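PDB 4FVA: 5'-tyrosyl-DNA phosphodiesterase from Caenorhabditis elegans, which belongs to the endonuclease/exonuclease/phosphatase family of the DNase I-like clan and carries a magnesium ion in this crystal. Local coordinates for residues 173-187 against 214-228. Numbering follows the deposited sequence.
Sequences VSRVPDGVKDAWEAA and RFDRLYWSGPLDKVK
R214 meets D182 end-on: NH1 and NH2 both close on OD2, at 2.9 and 3.0 Å, with the oxygen in the guanidinium plane. OD2 receives NH1 on its syn lone pair, whereas NH2 comes from above the carboxylate plane, the two flat groups being 47° apart. The bend at chi3 (76°) lays the R214 chain across W184: CE3 lies over the centre of one guanidinium face, 3.2 Å from CZ, the planes 34° apart, and CD makes a CH-pi contact over the six-membered ring. R217 NE lies over the centre of the other face, so this buried group is sandwiched as well as gripped at its edge. D182 is also the N-cap of helix 183-186, OD1 accepting weak bonds from W184 N and E185 N. Beside it, K181 and W220 form an antiparallel hydrogen-bonded pair; just past the strand, A183 N donates to L218 O (2.7 Å). Y219 CE2 lies 3.7 Å from D182 CB. A186 CB meets the W220 ring at its CZ3–CH2 edge, while K181 CB sits above the rim at CZ3; NE1 bonds L224 O (2.7 Å). V227 CG1 closes on A186 CB. Strand 181-182 pairs with 212-221 in one sheet, where Y219 reaches M145 of helix 134-154; strand 226-232, carrying V227, lies beside 249-255 in the second, whose F254 meets V227 and W220.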
loop_
_atom_site.group_PDB
_atom_site.type_symbol
_atom_site.label_atom_id
_atom_site.label_comp_id
_atom_site.label_asym_id
_atom_site.label_seq_id
_atom_site.Cartn_x
_atom_site.Cartn_y
_atom_site.Cartn_z
ATOM N N VAL A 173 -0.892 -14.266 9.778
ATOM C CA VAL A 173 -2.225 -13.721 9.481
ATOM C C VAL A 173 -3.286 -14.299 10.414
ATOM O O VAL A 173 -3.464 -15.518 10.482
ATOM C CB VAL A 173 -2.654 -14.017 8.030
ATOM C CG1 VAL A 173 -4.139 -13.721 7.838
ATOM C CG2 VAL A 173 -1.802 -13.229 7.049
ATOM N N SER A 174 -3.987 -13.418 11.124
ATOM C CA SER A 174 -4.962 -13.822 12.135
ATOM C C SER A 174 -6.407 -13.669 11.671
ATOM O O SER A 174 -6.811 -14.189 10.629
ATOM C CB SER A 174 -4.781 -13.008 13.422
ATOM O OG SER A 174 -5.259 -11.683 13.264
ATOM N N ARG A 175 -7.178 -12.952 12.482
ATOM C CA ARG A 175 -8.624 -12.869 12.341
ATOM C C ARG A 175 -9.108 -11.956 11.209
ATOM O O ARG A 175 -9.546 -10.824 11.440
ATOM C CB ARG A 175 -9.215 -12.434 13.689
ATOM C CG ARG A 175 -8.627 -11.123 14.244
ATOM C CD ARG A 175 -8.963 -10.966 15.731
ATOM N NE ARG A 175 -8.630 -9.658 16.306
ATOM C CZ ARG A 175 -7.439 -9.326 16.806
ATOM N NH1 ARG A 175 -6.439 -10.204 16.802
ATOM N NH2 ARG A 175 -7.249 -8.111 17.316
ATOM N N VAL A 176 -9.061 -12.490 9.989
ATOM C CA VAL A 176 -9.608 -11.825 8.814
ATOM C C VAL A 176 -11.117 -12.052 8.762
ATOM O O VAL A 176 -11.574 -13.196 8.786
ATOM C CB VAL A 176 -8.982 -12.388 7.525
ATOM C CG1 VAL A 176 -9.679 -11.819 6.285
ATOM C CG2 VAL A 176 -7.483 -12.123 7.496
ATOM N N PRO A 177 -11.905 -10.968 8.724
ATOM C CA PRO A 177 -13.357 -11.167 8.721
ATOM C C PRO A 177 -13.836 -11.846 7.441
ATOM O O PRO A 177 -13.249 -11.661 6.376
ATOM C CB PRO A 177 -13.906 -9.738 8.784
ATOM C CG PRO A 177 -12.790 -8.916 9.334
ATOM C CD PRO A 177 -11.540 -9.543 8.810
ATOM N N ASP A 178 -14.892 -12.642 7.549
ATOM C CA ASP A 178 -15.527 -13.210 6.370
ATOM C C ASP A 178 -16.085 -12.022 5.580
ATOM O O ASP A 178 -16.582 -11.074 6.175
ATOM C CB ASP A 178 -16.621 -14.192 6.790
ATOM C CG ASP A 178 -16.053 -15.431 7.481
ATOM O OD1 ASP A 178 -14.816 -15.631 7.433
ATOM O OD2 ASP A 178 -16.833 -16.188 8.098
ATOM N N GLY A 179 -15.985 -12.046 4.255
ATOM C CA GLY A 179 -16.383 -10.886 3.469
ATOM C C GLY A 179 -15.187 -10.033 3.059
ATOM O O GLY A 179 -15.256 -9.279 2.080
ATOM N N VAL A 180 -14.098 -10.136 3.825
ATOM C CA VAL A 180 -12.839 -9.469 3.496
ATOM C C VAL A 180 -11.916 -10.466 2.798
ATOM O O VAL A 180 -11.606 -11.522 3.360
ATOM C CB VAL A 180 -12.106 -8.925 4.752
ATOM C CG1 VAL A 180 -10.758 -8.320 4.357
ATOM C CG2 VAL A 180 -12.956 -7.897 5.487
ATOM N N LYS A 181 -11.445 -10.115 1.602
ATOM C CA LYS A 181 -10.600 -10.999 0.822
ATOM C C LYS A 181 -9.281 -10.361 0.469
ATOM O O LYS A 181 -9.181 -9.140 0.319
ATOM C CB LYS A 181 -11.285 -11.428 -0.481
ATOM C CG LYS A 181 -12.491 -12.339 -0.301
ATOM C CD LYS A 181 -13.053 -12.766 -1.660
ATOM C CE LYS A 181 -14.106 -13.857 -1.504
ATOM N NZ LYS A 181 -15.178 -13.447 -0.564
ATOM N N ASP A 182 -8.283 -11.221 0.293
ATOM C CA ASP A 182 -6.952 -10.804 -0.096
ATOM C C ASP A 182 -6.931 -10.677 -1.615
ATOM O O ASP A 182 -7.233 -11.629 -2.336
ATOM C CB ASP A 182 -5.948 -11.849 0.393
ATOM C CG ASP A 182 -4.531 -11.535 -0.014
ATOM O OD1 ASP A 182 -4.344 -11.035 -1.140
ATOM O OD2 ASP A 182 -3.604 -11.833 0.777
ATOM N N ALA A 183 -6.595 -9.489 -2.101
ATOM C CA ALA A 183 -6.656 -9.201 -3.538
ATOM C C ALA A 183 -5.836 -10.177 -4.379
ATOM O O ALA A 183 -6.291 -10.642 -5.424
ATOM C CB ALA A 183 -6.228 -7.753 -3.812
ATOM N N TRP A 184 -4.618 -10.475 -3.945
ATOM C CA TRP A 184 -3.793 -11.404 -4.696
ATOM C C TRP A 184 -4.396 -12.798 -4.787
ATOM O O TRP A 184 -4.352 -13.437 -5.845
ATOM C CB TRP A 184 -2.394 -11.506 -4.105
ATOM C CG TRP A 184 -1.585 -12.584 -4.761
ATOM C CD1 TRP A 184 -1.018 -12.544 -6.008
ATOM C CD2 TRP A 184 -1.220 -13.850 -4.194
ATOM N NE1 TRP A 184 -0.339 -13.716 -6.255
ATOM C CE2 TRP A 184 -0.440 -14.531 -5.156
ATOM C CE3 TRP A 184 -1.474 -14.473 -2.967
ATOM C CZ2 TRP A 184 0.082 -15.811 -4.930
ATOM C CZ3 TRP A 184 -0.957 -15.749 -2.745
ATOM C CH2 TRP A 184 -0.184 -16.398 -3.721
ATOM N N GLU A 185 -4.915 -13.277 -3.661
ATOM C CA GLU A 185 -5.575 -14.576 -3.615
ATOM C C GLU A 185 -6.817 -14.604 -4.486
ATOM O O GLU A 185 -6.997 -15.521 -5.278
ATOM C CB GLU A 185 -5.954 -14.939 -2.180
ATOM C CG GLU A 185 -4.790 -15.279 -1.272
ATOM C CD GLU A 185 -5.268 -15.535 0.140
ATOM O OE1 GLU A 185 -4.432 -15.790 1.031
ATOM O OE2 GLU A 185 -6.497 -15.482 0.352
ATOM N N ALA A 186 -7.666 -13.591 -4.341
ATOM C CA ALA A 186 -8.911 -13.513 -5.104
ATOM C C ALA A 186 -8.671 -13.377 -6.604
ATOM O O ALA A 186 -9.545 -13.686 -7.416
ATOM C CB ALA A 186 -9.776 -12.363 -4.592
ATOM N N ALA A 187 -7.496 -12.880 -6.976
ATOM C CA ALA A 187 -7.163 -12.752 -8.385
ATOM C C ALA A 187 -6.653 -14.072 -8.953
ATOM O O ALA A 187 -6.473 -14.189 -10.164
ATOM C CB ALA A 187 -6.130 -11.646 -8.597
ATOM N N ARG A 214 5.856 -12.168 0.612
ATOM C CA ARG A 214 4.704 -11.419 0.160
ATOM C C ARG A 214 4.325 -10.438 1.250
ATOM O O ARG A 214 3.278 -10.574 1.890
ATOM C CB ARG A 214 3.547 -12.357 -0.174
ATOM C CG ARG A 214 2.378 -11.652 -0.832
ATOM C CD ARG A 214 1.474 -12.638 -1.566
ATOM N NE ARG A 214 0.614 -13.406 -0.665
ATOM C CZ ARG A 214 -0.582 -12.997 -0.250
ATOM N NH1 ARG A 214 -1.053 -11.810 -0.634
ATOM N NH2 ARG A 214 -1.306 -13.766 0.557
ATOM N N PHE A 215 5.186 -9.443 1.429
ATOM C CA PHE A 215 5.066 -8.453 2.489
ATOM C C PHE A 215 3.947 -7.463 2.195
ATOM O O PHE A 215 3.292 -6.963 3.099
ATOM C CB PHE A 215 6.385 -7.683 2.631
ATOM C CG PHE A 215 7.473 -8.426 3.386
ATOM C CD1 PHE A 215 7.161 -9.429 4.293
ATOM C CD2 PHE A 215 8.820 -8.088 3.197
ATOM C CE1 PHE A 215 8.172 -10.090 4.995
ATOM C CE2 PHE A 215 9.837 -8.745 3.894
ATOM C CZ PHE A 215 9.509 -9.747 4.792
ATOM N N ASP A 216 3.762 -7.159 0.918
ATOM C CA ASP A 216 2.829 -6.127 0.518
ATOM C C ASP A 216 1.508 -6.747 0.083
ATOM O O ASP A 216 1.478 -7.604 -0.797
ATOM C CB ASP A 216 3.465 -5.300 -0.597
ATOM C CG ASP A 216 4.838 -4.785 -0.204
ATOM O OD1 ASP A 216 4.880 -3.756 0.491
ATOM O OD2 ASP A 216 5.871 -5.414 -0.554
ATOM N N ARG A 217 0.417 -6.327 0.713
ATOM C CA ARG A 217 -0.876 -6.948 0.442
ATOM C C ARG A 217 -1.999 -5.929 0.446
ATOM O O ARG A 217 -1.888 -4.859 1.050
ATOM C CB ARG A 217 -1.187 -8.038 1.476
ATOM C CG ARG A 217 -0.088 -9.095 1.622
ATOM C CD ARG A 217 -0.519 -10.236 2.536
ATOM N NE ARG A 217 0.598 -11.148 2.823
ATOM C CZ ARG A 217 0.471 -12.324 3.433
ATOM N NH1 ARG A 217 -0.725 -12.750 3.827
ATOM N NH2 ARG A 217 1.538 -13.078 3.650
ATOM N N LEU A 218 -3.086 -6.282 -0.229
ATOM C CA LEU A 218 -4.287 -5.464 -0.252
ATOM C C LEU A 218 -5.485 -6.350 0.041
ATOM O O LEU A 218 -5.684 -7.372 -0.617
ATOM C CB LEU A 218 -4.455 -4.811 -1.627
ATOM C CG LEU A 218 -3.737 -3.469 -1.758
ATOM C CD1 LEU A 218 -3.718 -2.987 -3.216
ATOM C CD2 LEU A 218 -4.399 -2.432 -0.827
ATOM N N TYR A 219 -6.269 -5.953 1.037
ATOM C CA TYR A 219 -7.506 -6.638 1.369
ATOM C C TYR A 219 -8.646 -5.715 1.009
ATOM O O TYR A 219 -8.480 -4.486 1.035
ATOM C CB TYR A 219 -7.559 -6.963 2.865
ATOM C CG TYR A 219 -6.478 -7.903 3.324
ATOM C CD1 TYR A 219 -5.254 -7.428 3.759
ATOM C CD2 TYR A 219 -6.682 -9.276 3.312
ATOM C CE1 TYR A 219 -4.254 -8.295 4.171
ATOM C CE2 TYR A 219 -5.697 -10.149 3.724
ATOM C CZ TYR A 219 -4.485 -9.650 4.153
ATOM O OH TYR A 219 -3.499 -10.511 4.571
ATOM N N TRP A 220 -9.802 -6.284 0.666
ATOM C CA TRP A 220 -10.975 -5.438 0.463
ATOM C C TRP A 220 -12.293 -6.095 0.851
ATOM O O TRP A 220 -12.408 -7.321 0.939
ATOM C CB TRP A 220 -11.036 -4.912 -0.976
ATOM C CG TRP A 220 -11.925 -5.690 -1.901
ATOM C CD1 TRP A 220 -13.149 -5.303 -2.376
ATOM C CD2 TRP A 220 -11.653 -6.974 -2.490
ATOM N NE1 TRP A 220 -13.654 -6.268 -3.219
ATOM C CE2 TRP A 220 -12.758 -7.301 -3.307
ATOM C CE3 TRP A 220 -10.587 -7.873 -2.405
ATOM C CZ2 TRP A 220 -12.826 -8.501 -4.035
ATOM C CZ3 TRP A 220 -10.652 -9.058 -3.132
ATOM C CH2 TRP A 220 -11.763 -9.360 -3.934
ATOM N N SER A 221 -13.286 -5.251 1.079
ATOM C CA SER A 221 -14.648 -5.701 1.245
ATOM C C SER A 221 -15.492 -4.744 0.453
ATOM O O SER A 221 -15.107 -3.581 0.289
ATOM C CB SER A 221 -15.052 -5.662 2.714
ATOM O OG SER A 221 -16.443 -5.847 2.849
ATOM N N GLY A 222 -16.634 -5.217 -0.040
ATOM C CA GLY A 222 -17.541 -4.342 -0.756
ATOM C C GLY A 222 -18.213 -4.957 -1.961
ATOM O O GLY A 222 -18.017 -6.138 -2.261
ATOM N N PRO A 223 -19.012 -4.140 -2.662
ATOM C CA PRO A 223 -19.896 -4.561 -3.757
ATOM C C PRO A 223 -19.138 -4.902 -5.034
ATOM O O PRO A 223 -19.763 -5.268 -6.031
ATOM C CB PRO A 223 -20.779 -3.330 -3.984
ATOM C CG PRO A 223 -19.918 -2.177 -3.534
ATOM C CD PRO A 223 -19.129 -2.701 -2.372
ATOM N N LEU A 224 -17.813 -4.832 -5.000
ATOM C CA LEU A 224 -17.022 -5.252 -6.154
ATOM C C LEU A 224 -16.440 -6.623 -5.856
ATOM O O LEU A 224 -15.719 -6.804 -4.868
ATOM C CB LEU A 224 -15.915 -4.232 -6.448
ATOM C CG LEU A 224 -16.403 -2.817 -6.770
ATOM C CD1 LEU A 224 -15.241 -1.845 -6.972
ATOM C CD2 LEU A 224 -17.272 -2.852 -8.025
ATOM N N ASP A 225 -16.760 -7.594 -6.706
ATOM C CA ASP A 225 -16.425 -8.982 -6.410
ATOM C C ASP A 225 -15.271 -9.553 -7.220
ATOM O O ASP A 225 -14.721 -10.601 -6.868
ATOM C CB ASP A 225 -17.665 -9.857 -6.583
ATOM C CG ASP A 225 -18.652 -9.266 -7.571
ATOM O OD1 ASP A 225 -18.421 -9.385 -8.793
ATOM O OD2 ASP A 225 -19.656 -8.669 -7.126
ATOM N N LYS A 226 -14.871 -8.853 -8.273
ATOM C CA LYS A 226 -13.763 -9.326 -9.093
ATOM C C LYS A 226 -12.542 -8.414 -8.964
ATOM O O LYS A 226 -12.669 -7.210 -8.694
ATOM C CB LYS A 226 -14.185 -9.469 -10.554
ATOM C CG LYS A 226 -15.201 -10.582 -10.787
ATOM C CD LYS A 226 -15.590 -10.656 -12.254
ATOM C CE LYS A 226 -16.571 -9.566 -12.629
ATOM N NZ LYS A 226 -17.590 -10.044 -13.604
ATOM N N VAL A 227 -11.361 -8.994 -9.156
ATOM C CA VAL A 227 -10.123 -8.248 -8.998
ATOM C C VAL A 227 -9.049 -8.763 -9.950
ATOM O O VAL A 227 -8.896 -9.970 -10.137
ATOM C CB VAL A 227 -9.625 -8.279 -7.520
ATOM C CG1 VAL A 227 -9.472 -9.704 -7.042
ATOM C CG2 VAL A 227 -8.305 -7.516 -7.358
ATOM N N LYS A 228 -8.323 -7.837 -10.570
ATOM C CA LYS A 228 -7.114 -8.184 -11.300
ATOM C C LYS A 228 -5.894 -7.657 -10.519
ATOM O O LYS A 228 -5.971 -6.600 -9.896
ATOM C CB LYS A 228 -7.175 -7.584 -12.707
ATOM C CG LYS A 228 -8.055 -8.401 -13.654
ATOM C CD LYS A 228 -8.397 -7.655 -14.932
ATOM C CE LYS A 228 -8.713 -8.633 -16.062
ATOM N NZ LYS A 228 -9.292 -7.941 -17.250
HETATM O O HOH W 1 -14.393 -8.990 -0.684
HETATM O O HOH W 2 -16.977 -8.100 0.189
HETATM O O HOH W 3 -2.627 -8.698 -1.773
HETATM O O HOH W 4 -11.629 -12.091 -9.657
#